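Glycerol-3-phosphate dehydrogenase [NAD(+)] 1 (Saccharomyces cerevisiae, PDB 4FGW) catalyses the NADH-dependent reduction of dihydroxyacetone phosphate to sn-glycerol 3-phosphate, driving the glycerol accumulation that protects yeast cells under hyperosmotic stress. Local coordinates at residues K33-T47 / E62-E74. Residues are numbered along the deposited sequence; the frame is centred on the assembly and turned at random.
Sequences KPFKVTVIGSGNWGT and EVFAPIVQMWVFE
Phe-64 CD1 lies at the edge of the Phe-35 ring, near its plane and 3.8 Å from Phe-35 CB. The Phe-64 ring carries CG1 of its neighbour Val-63 over the centre of one face and receives Phe-35 O in plane at its edge. Both phenylalanines suit this buried side, where helix 215-222 packs against them. The Trp-71 ring has the backbone N of Phe-73 over one face and Gly-41 N at its edge; Ile-40 CG2 approaches obliquely, 3.8 Å from CE3. Trp-71 NE1 hydrogen-bonds to Pro-109 O.

Strands 35-40 and 67-71 run parallel, 21° apart. Val-39 is bonded through both its N and its O: N donates to Gln-69 O (2.8 Å) and O accepts from Trp-71 N, both nearly along the C=O axis. Thr-38 and Gln-69 lie side by side, OG1 3.6 Å from Gln-69 CB, while their polar ends bond Ser-114 O and Asn-108 respectively. On the other face, beta-branched Val-37, Val-39 and Val-68 favour extended backbone, and Val-37 and Val-68 pack on helix 44-59. Met-70, extended through chi2 (178°) and then bent at chi3, packs SD against the turn, 3.8 Å from both Ser-42 CA and Thr-47 CA.

A water donates to Ser-42 OG (2.6 Å) and Trp-71 O and accepts from Phe-73 N, linking the glycine-rich loop to the end of strand 67-71 and the loop beyond. In this GxGxxG pattern a side chain would be crowded at Gly-41 and clash at Gly-46; Gly-43 is the N-cap. That loop and Phe-73 probably both contribute to the NAD(+) site, and strand 35-40, helix 44-59 and strand 67-71 form the first beta-alpha-beta unit of a Rossmann fold.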
ATOM      1  N   LYS A  33     -30.033  27.375  14.761  1.00118.10           N
ATOM      2  CA  LYS A  33     -28.617  27.581  15.071  1.00116.04           C
ATOM      3  C   LYS A  33     -27.785  26.277  15.049  1.00114.13           C
ATOM      4  O   LYS A  33     -26.878  26.204  14.212  1.00110.53           O
ATOM      5  CB  LYS A  33     -28.429  28.433  16.353  1.00123.16           C
ATOM      6  CG  LYS A  33     -26.989  28.609  16.842  1.00127.68           C
ATOM      7  CD  LYS A  33     -26.136  29.521  15.955  1.00130.71           C
ATOM      8  CE  LYS A  33     -24.722  29.663  16.472  1.00132.44           C
ATOM      9  NZ  LYS A  33     -24.005  28.358  16.546  1.00126.60           N
ATOM     10  N   PRO A  34     -28.043  25.231  15.892  1.00109.53           N
ATOM     11  CA  PRO A  34     -27.236  23.995  15.778  1.00103.60           C
ATOM     12  C   PRO A  34     -27.639  23.192  14.542  1.00102.48           C
ATOM     13  O   PRO A  34     -28.741  23.380  14.015  1.00104.05           O
ATOM     14  CB  PRO A  34     -27.534  23.232  17.080  1.00106.46           C
ATOM     15  CG  PRO A  34     -28.425  24.146  17.902  1.00117.18           C
ATOM     16  CD  PRO A  34     -29.072  25.083  16.940  1.00114.69           C
ATOM     17  N   PHE A  35     -26.742  22.321  14.062  1.00 93.39           N
ATOM     18  CA  PHE A  35     -26.985  21.536  12.852  1.00 89.64           C
ATOM     19  C   PHE A  35     -27.792  20.260  13.053  1.00 92.07           C
ATOM     20  O   PHE A  35     -27.376  19.364  13.789  1.00 89.55           O
ATOM     21  CB  PHE A  35     -25.682  21.269  12.079  1.00 87.05           C
ATOM     22  CG  PHE A  35     -24.904  22.507  11.693  1.00 89.64           C
ATOM     23  CD1 PHE A  35     -25.431  23.431  10.793  1.00 94.94           C
ATOM     24  CD2 PHE A  35     -23.637  22.740  12.217  1.00 90.38           C
ATOM     25  CE1 PHE A  35     -24.713  24.581  10.444  1.00 97.26           C
ATOM     26  CE2 PHE A  35     -22.917  23.890  11.865  1.00 94.80           C
ATOM     27  CZ  PHE A  35     -23.459  24.801  10.979  1.00 95.59           C
ATOM     28  N   LYS A  36     -28.957  20.187  12.388  1.00 90.27           N
ATOM     29  CA  LYS A  36     -29.839  19.022  12.410  1.00 88.94           C
ATOM     30  C   LYS A  36     -29.335  18.050  11.337  1.00 86.41           C
ATOM     31  O   LYS A  36     -29.148  18.453  10.186  1.00 84.78           O
ATOM     32  CB  LYS A  36     -31.290  19.447  12.148  1.00 95.00           C
ATOM     33  CG  LYS A  36     -32.314  18.660  12.958  1.00109.35           C
ATOM     34  CD  LYS A  36     -33.702  19.306  12.921  1.00122.52           C
ATOM     35  CE  LYS A  36     -33.939  20.262  14.068  1.00137.56           C
ATOM     36  NZ  LYS A  36     -35.318  20.819  14.042  1.00153.07           N
ATOM     37  N   VAL A  37     -29.054  16.793  11.727  1.00 79.63           N
ATOM     38  CA  VAL A  37     -28.508  15.782  10.809  1.00 75.10           C
ATOM     39  C   VAL A  37     -29.508  14.658  10.508  1.00 78.08           C
ATOM     40  O   VAL A  37     -30.126  14.111  11.425  1.00 79.87           O
ATOM     41  CB  VAL A  37     -27.127  15.219  11.267  1.00 75.89           C
ATOM     42  CG1 VAL A  37     -26.374  14.574  10.101  1.00 72.19           C
ATOM     43  CG2 VAL A  37     -26.260  16.296  11.921  1.00 76.51           C
ATOM     44  N   THR A  38     -29.652  14.315   9.217  1.00 71.87           N
ATOM     45  CA  THR A  38     -30.499  13.225   8.733  1.00 70.67           C
ATOM     46  C   THR A  38     -29.685  12.280   7.848  1.00 69.76           C
ATOM     47  O   THR A  38     -28.931  12.724   6.980  1.00 65.99           O
ATOM     48  CB  THR A  38     -31.774  13.756   8.044  1.00 81.04           C
ATOM     49  OG1 THR A  38     -32.555  14.485   8.995  1.00 87.32           O
ATOM     50  CG2 THR A  38     -32.632  12.645   7.426  1.00 76.38           C
ATOM     51  N   VAL A  39     -29.854  10.974   8.077  1.00 67.14           N
ATOM     52  CA  VAL A  39     -29.212   9.912   7.307  1.00 64.17           C
ATOM     53  C   VAL A  39     -30.278   9.236   6.432  1.00 69.99           C
ATOM     54  O   VAL A  39     -31.285   8.743   6.952  1.00 70.82           O
ATOM     55  CB  VAL A  39     -28.462   8.898   8.218  1.00 65.92           C
ATOM     56  CG1 VAL A  39     -27.815   7.777   7.400  1.00 63.00           C
ATOM     57  CG2 VAL A  39     -27.418   9.602   9.074  1.00 64.48           C
ATOM     58  N   ILE A  40     -30.072   9.244   5.106  1.00 67.35           N
ATOM     59  CA  ILE A  40     -30.971   8.581   4.151  1.00 68.97           C
ATOM     60  C   ILE A  40     -30.308   7.224   3.860  1.00 72.39           C
ATOM     61  O   ILE A  40     -29.339   7.183   3.092  1.00 71.11           O
ATOM     62  CB  ILE A  40     -31.175   9.441   2.858  1.00 73.13           C
ATOM     63  CG1 ILE A  40     -31.644  10.901   3.150  1.00 75.92           C
ATOM     64  CG2 ILE A  40     -32.074   8.734   1.830  1.00 76.40           C
ATOM     65  CD1 ILE A  40     -32.951  11.115   3.942  1.00 85.73           C
ATOM     66  N   GLY A  41     -30.760   6.155   4.527  1.00 69.30           N
ATOM     67  CA  GLY A  41     -30.130   4.852   4.340  1.00 67.44           C
ATOM     68  C   GLY A  41     -30.752   3.624   4.959  1.00 74.29           C
ATOM     69  O   GLY A  41     -31.296   2.773   4.240  1.00 75.83           O
ATOM     70  N   SER A  42     -30.573   3.475   6.287  1.00 70.49           N
ATOM     71  CA  SER A  42     -31.105   2.376   7.122  1.00 71.70           C
ATOM     72  C   SER A  42     -30.552   0.947   6.962  1.00 74.04           C
ATOM     73  O   SER A  42     -30.852   0.090   7.795  1.00 75.45           O
ATOM     74  CB  SER A  42     -32.631   2.386   7.187  1.00 78.70           C
ATOM     75  OG  SER A  42     -33.239   1.926   5.991  1.00 88.16           O
ATOM     76  N   GLY A  43     -29.737   0.702   5.942  1.00 68.07           N
ATOM     77  CA  GLY A  43     -29.115  -0.604   5.738  1.00 66.31           C
ATOM     78  C   GLY A  43     -27.911  -0.822   6.641  1.00 67.63           C
ATOM     79  O   GLY A  43     -27.821  -0.223   7.718  1.00 67.64           O
ATOM     80  N   ASN A  44     -27.000  -1.682   6.209  1.00 60.91           N
ATOM     81  CA  ASN A  44     -25.706  -1.945   6.848  1.00 58.48           C
ATOM     82  C   ASN A  44     -24.947  -0.697   7.249  1.00 60.41           C
ATOM     83  O   ASN A  44     -24.796  -0.356   8.395  1.00 59.60           O
ATOM     84  CB  ASN A  44     -24.833  -2.649   5.821  1.00 57.14           C
ATOM     85  CG  ASN A  44     -24.385  -3.974   6.267  1.00 80.77           C
ATOM     86  OD1 ASN A  44     -23.956  -4.792   5.483  1.00 69.14           O
ATOM     87  ND2 ASN A  44     -24.491  -4.213   7.536  1.00 80.84           N
ATOM     88  N   TRP A  45     -24.451  -0.048   6.224  1.00 55.23           N
ATOM     89  CA  TRP A  45     -23.649   1.155   6.287  1.00 54.00           C
ATOM     90  C   TRP A  45     -24.438   2.360   6.773  1.00 59.14           C
ATOM     91  O   TRP A  45     -23.907   3.162   7.542  1.00 59.40           O
ATOM     92  CB  TRP A  45     -22.963   1.386   4.925  1.00 51.61           C
ATOM     93  CG  TRP A  45     -21.766   2.305   4.902  1.00 50.99           C
ATOM     94  CD1 TRP A  45     -21.372   3.087   3.856  1.00 53.50           C
ATOM     95  CD2 TRP A  45     -20.767   2.473   5.923  1.00 49.50           C
ATOM     96  NE1 TRP A  45     -20.204   3.746   4.166  1.00 51.70           N
ATOM     97  CE2 TRP A  45     -19.810   3.386   5.427  1.00 52.27           C
ATOM     98  CE3 TRP A  45     -20.597   1.959   7.220  1.00 51.02           C
ATOM     99  CZ2 TRP A  45     -18.704   3.794   6.177  1.00 50.55           C
ATOM    100  CZ3 TRP A  45     -19.485   2.341   7.954  1.00 51.33           C
ATOM    101  CH2 TRP A  45     -18.548   3.238   7.427  1.00 50.81           C
ATOM    102  N   GLY A  46     -25.701   2.445   6.359  1.00 56.83           N
ATOM    103  CA  GLY A  46     -26.630   3.503   6.739  1.00 58.17           C
ATOM    104  C   GLY A  46     -26.873   3.602   8.231  1.00 62.63           C
ATOM    105  O   GLY A  46     -26.781   4.699   8.790  1.00 62.57           O
ATOM    106  N   THR A  47     -27.179   2.455   8.885  1.00 59.94           N
ATOM    107  CA  THR A  47     -27.434   2.376  10.333  1.00 61.59           C
ATOM    108  C   THR A  47     -26.152   2.661  11.116  1.00 63.57           C
ATOM    109  O   THR A  47     -26.192   3.362  12.129  1.00 64.40           O
ATOM    110  CB  THR A  47     -28.052   1.020  10.714  1.00 68.10           C
ATOM    111  OG1 THR A  47     -29.108   0.718   9.812  1.00 66.28           O
ATOM    112  CG2 THR A  47     -28.575   0.985  12.139  1.00 69.01           C
ATOM    113  N   GLU A  62     -23.431  22.062  21.305  1.00 97.60           N
ATOM    114  CA  GLU A  62     -23.289  23.461  20.886  1.00 98.95           C
ATOM    115  C   GLU A  62     -23.127  23.580  19.356  1.00 98.27           C
ATOM    116  O   GLU A  62     -23.237  24.680  18.807  1.00 98.88           O
ATOM    117  CB  GLU A  62     -22.118  24.137  21.647  1.00101.95           C
ATOM    118  CG  GLU A  62     -20.705  23.788  21.173  1.00108.15           C
ATOM    119  CD  GLU A  62     -20.136  22.390  21.392  1.00116.78           C
ATOM    120  OE1 GLU A  62     -19.021  22.136  20.881  1.00101.65           O
ATOM    121  OE2 GLU A  62     -20.775  21.562  22.079  1.00104.70           O
ATOM    122  N   VAL A  63     -22.855  22.438  18.682  1.00 90.41           N
ATOM    123  CA  VAL A  63     -22.631  22.347  17.234  1.00 86.51           C
ATOM    124  C   VAL A  63     -23.802  21.661  16.515  1.00 89.02           C
ATOM    125  O   VAL A  63     -24.297  22.190  15.518  1.00 90.18           O
ATOM    126  CB  VAL A  63     -21.266  21.685  16.896  1.00 85.43           C
ATOM    127  CG1 VAL A  63     -21.016  21.656  15.389  1.00 81.98           C
ATOM    128  CG2 VAL A  63     -20.118  22.396  17.609  1.00 86.79           C
ATOM    129  N   PHE A  64     -24.235  20.492  17.012  1.00 82.46           N
ATOM    130  CA  PHE A  64     -25.315  19.731  16.387  1.00 80.35           C
ATOM    131  C   PHE A  64     -26.543  19.583  17.263  1.00 88.11           C
ATOM    132  O   PHE A  64     -26.425  19.514  18.489  1.00 89.91           O
ATOM    133  CB  PHE A  64     -24.817  18.336  15.953  1.00 76.81           C
ATOM    134  CG  PHE A  64     -23.524  18.321  15.173  1.00 73.55           C
ATOM    135  CD1 PHE A  64     -23.497  18.691  13.832  1.00 74.23           C
ATOM    136  CD2 PHE A  64     -22.336  17.930  15.776  1.00 73.29           C
ATOM    137  CE1 PHE A  64     -22.302  18.684  13.115  1.00 71.91           C
ATOM    138  CE2 PHE A  64     -21.137  17.924  15.057  1.00 72.63           C
ATOM    139  CZ  PHE A  64     -21.128  18.300  13.731  1.00 69.48           C
ATOM    140  N   ALA A  65     -27.721  19.476  16.618  1.00 86.38           N
ATOM    141  CA  ALA A  65     -29.018  19.259  17.272  1.00 90.26           C
ATOM    142  C   ALA A  65     -28.981  17.887  17.982  1.00 93.60           C
ATOM    143  O   ALA A  65     -28.240  17.008  17.534  1.00 88.99           O
ATOM    144  CB  ALA A  65     -30.142  19.302  16.245  1.00 91.42           C
ATOM    145  N   PRO A  66     -29.700  17.690  19.114  1.00 94.03           N
ATOM    146  CA  PRO A  66     -29.580  16.412  19.844  1.00 92.83           C
ATOM    147  C   PRO A  66     -29.991  15.152  19.089  1.00 93.56           C
ATOM    148  O   PRO A  66     -29.295  14.148  19.183  1.00 89.59           O
ATOM    149  CB  PRO A  66     -30.443  16.633  21.098  1.00100.02           C
ATOM    150  CG  PRO A  66     -30.584  18.104  21.220  1.00107.30           C
ATOM    151  CD  PRO A  66     -30.603  18.620  19.822  1.00100.36           C
ATOM    152  N   ILE A  67     -31.107  15.218  18.340  1.00 92.42           N
ATOM    153  CA  ILE A  67     -31.715  14.101  17.612  1.00 90.74           C
ATOM    154  C   ILE A  67     -31.216  13.974  16.172  1.00 91.45           C
ATOM    155  O   ILE A  67     -31.130  14.973  15.453  1.00 91.20           O
ATOM    156  CB  ILE A  67     -33.274  14.186  17.670  1.00 98.16           C
ATOM    157  CG1 ILE A  67     -33.785  14.640  19.049  1.00103.88           C
ATOM    158  CG2 ILE A  67     -33.941  12.883  17.242  1.00 97.84           C
ATOM    159  CD1 ILE A  67     -34.389  16.048  19.050  1.00117.82           C
ATOM    160  N   VAL A  68     -30.928  12.742  15.764  1.00 85.15           N
ATOM    161  CA  VAL A  68     -30.575  12.433  14.383  1.00 80.81           C
ATOM    162  C   VAL A  68     -31.643  11.539  13.814  1.00 84.49           C
ATOM    163  O   VAL A  68     -31.992  10.536  14.410  1.00 85.15           O
ATOM    164  CB  VAL A  68     -29.206  11.713  14.253  1.00 80.61           C
ATOM    165  CG1 VAL A  68     -29.060  11.086  12.893  1.00 76.95           C
ATOM    166  CG2 VAL A  68     -28.083  12.667  14.486  1.00 79.81           C
ATOM    167  N   GLN A  69     -32.158  11.936  12.661  1.00 79.87           N
ATOM    168  CA  GLN A  69     -33.216  11.230  11.947  1.00 79.78           C
ATOM    169  C   GLN A  69     -32.607  10.268  10.917  1.00 79.47           C
ATOM    170  O   GLN A  69     -31.613  10.598  10.271  1.00 76.47           O
ATOM    171  CB  GLN A  69     -34.147  12.230  11.259  1.00 83.63           C
ATOM    172  CG  GLN A  69     -35.603  11.767  11.208  1.00 98.57           C
ATOM    173  CD  GLN A  69     -36.408  11.949  12.484  1.00109.39           C
ATOM    174  OE1 GLN A  69     -37.474  11.349  12.650  1.00105.17           O
ATOM    175  NE2 GLN A  69     -35.945  12.789  13.405  1.00 95.58           N
ATOM    176  N   MET A  70     -33.184   9.070  10.791  1.00 75.38           N
ATOM    177  CA  MET A  70     -32.728   8.082   9.823  1.00 71.48           C
ATOM    178  C   MET A  70     -33.906   7.601   8.998  1.00 79.30           C
ATOM    179  O   MET A  70     -34.842   7.021   9.555  1.00 81.04           O
ATOM    180  CB  MET A  70     -32.001   6.906  10.497  1.00 70.91           C
ATOM    181  CG  MET A  70     -31.503   5.860   9.502  1.00 70.33           C
ATOM    182  SD  MET A  70     -30.597   4.477  10.220  1.00 70.94           S
ATOM    183  CE  MET A  70     -31.886   3.649  11.119  1.00 70.99           C
ATOM    184  N   TRP A  71     -33.867   7.846   7.672  1.00 76.36           N
ATOM    185  CA  TRP A  71     -34.937   7.389   6.798  1.00 78.26           C
ATOM    186  C   TRP A  71     -34.862   5.880   6.599  1.00 82.59           C
ATOM    187  O   TRP A  71     -33.880   5.363   6.063  1.00 78.06           O
ATOM    188  CB  TRP A  71     -35.001   8.138   5.455  1.00 76.72           C
ATOM    189  CG  TRP A  71     -36.079   7.587   4.560  1.00 80.05           C
ATOM    190  CD1 TRP A  71     -37.427   7.674   4.755  1.00 86.89           C
ATOM    191  CD2 TRP A  71     -35.894   6.730   3.424  1.00 78.64           C
ATOM    192  NE1 TRP A  71     -38.094   6.980   3.773  1.00 87.45           N
ATOM    193  CE2 TRP A  71     -37.179   6.386   2.944  1.00 85.70           C
ATOM    194  CE3 TRP A  71     -34.762   6.233   2.750  1.00 76.37           C
ATOM    195  CZ2 TRP A  71     -37.366   5.575   1.819  1.00 85.21           C
ATOM    196  CZ3 TRP A  71     -34.949   5.431   1.634  1.00 77.93           C
ATOM    197  CH2 TRP A  71     -36.237   5.114   1.175  1.00 82.11           C
ATOM    198  N   VAL A  72     -35.916   5.188   7.044  1.00 84.56           N
ATOM    199  CA  VAL A  72     -36.054   3.738   6.934  1.00 85.00           C
ATOM    200  C   VAL A  72     -37.221   3.434   5.995  1.00 92.30           C
ATOM    201  O   VAL A  72     -38.337   3.878   6.258  1.00 94.31           O
ATOM    202  CB  VAL A  72     -36.252   3.060   8.323  1.00 90.46           C
ATOM    203  CG1 VAL A  72     -36.268   1.536   8.203  1.00 89.97           C
ATOM    204  CG2 VAL A  72     -35.195   3.510   9.332  1.00 88.02           C
ATOM    205  N   PHE A  73     -36.961   2.688   4.899  1.00 89.44           N
ATOM    206  CA  PHE A  73     -38.008   2.266   3.972  1.00 93.10           C
ATOM    207  C   PHE A  73     -38.819   1.231   4.758  1.00102.19           C
ATOM    208  O   PHE A  73     -38.275   0.187   5.128  1.00101.93           O
ATOM    209  CB  PHE A  73     -37.421   1.668   2.674  1.00 93.08           C
ATOM    210  CG  PHE A  73     -38.469   1.237   1.669  1.00 98.57           C
ATOM    211  CD1 PHE A  73     -38.986   2.140   0.747  1.00103.92           C
ATOM    212  CD2 PHE A  73     -38.955  -0.067   1.659  1.00102.99           C
ATOM    213  CE1 PHE A  73     -39.969   1.745  -0.166  1.00108.74           C
ATOM    214  CE2 PHE A  73     -39.939  -0.459   0.747  1.00109.62           C
ATOM    215  CZ  PHE A  73     -40.439   0.448  -0.161  1.00109.71           C
ATOM    216  N   GLU A  74     -40.072   1.575   5.098  1.00103.09           N
ATOM    217  CA  GLU A  74     -40.952   0.747   5.919  1.00106.75           C
ATOM    218  C   GLU A  74     -41.124  -0.698   5.456  1.00112.92           C
ATOM    219  O   GLU A  74     -41.465  -0.964   4.303  1.00113.62           O
ATOM    220  CB  GLU A  74     -42.302   1.434   6.192  1.00112.70           C
ATOM    221  CG  GLU A  74     -43.044   0.903   7.411  1.00122.53           C
ATOM    222  CD  GLU A  74     -42.387   1.175   8.752  1.00132.50           C
ATOM    223  OE1 GLU A  74     -42.706   2.216   9.369  1.00120.59           O
ATOM    224  OE2 GLU A  74     -41.565   0.340   9.192  1.00123.02           O
TER
HETATM  225  O   HOH W   1     -34.055   3.249   3.860  1.00 62.04           O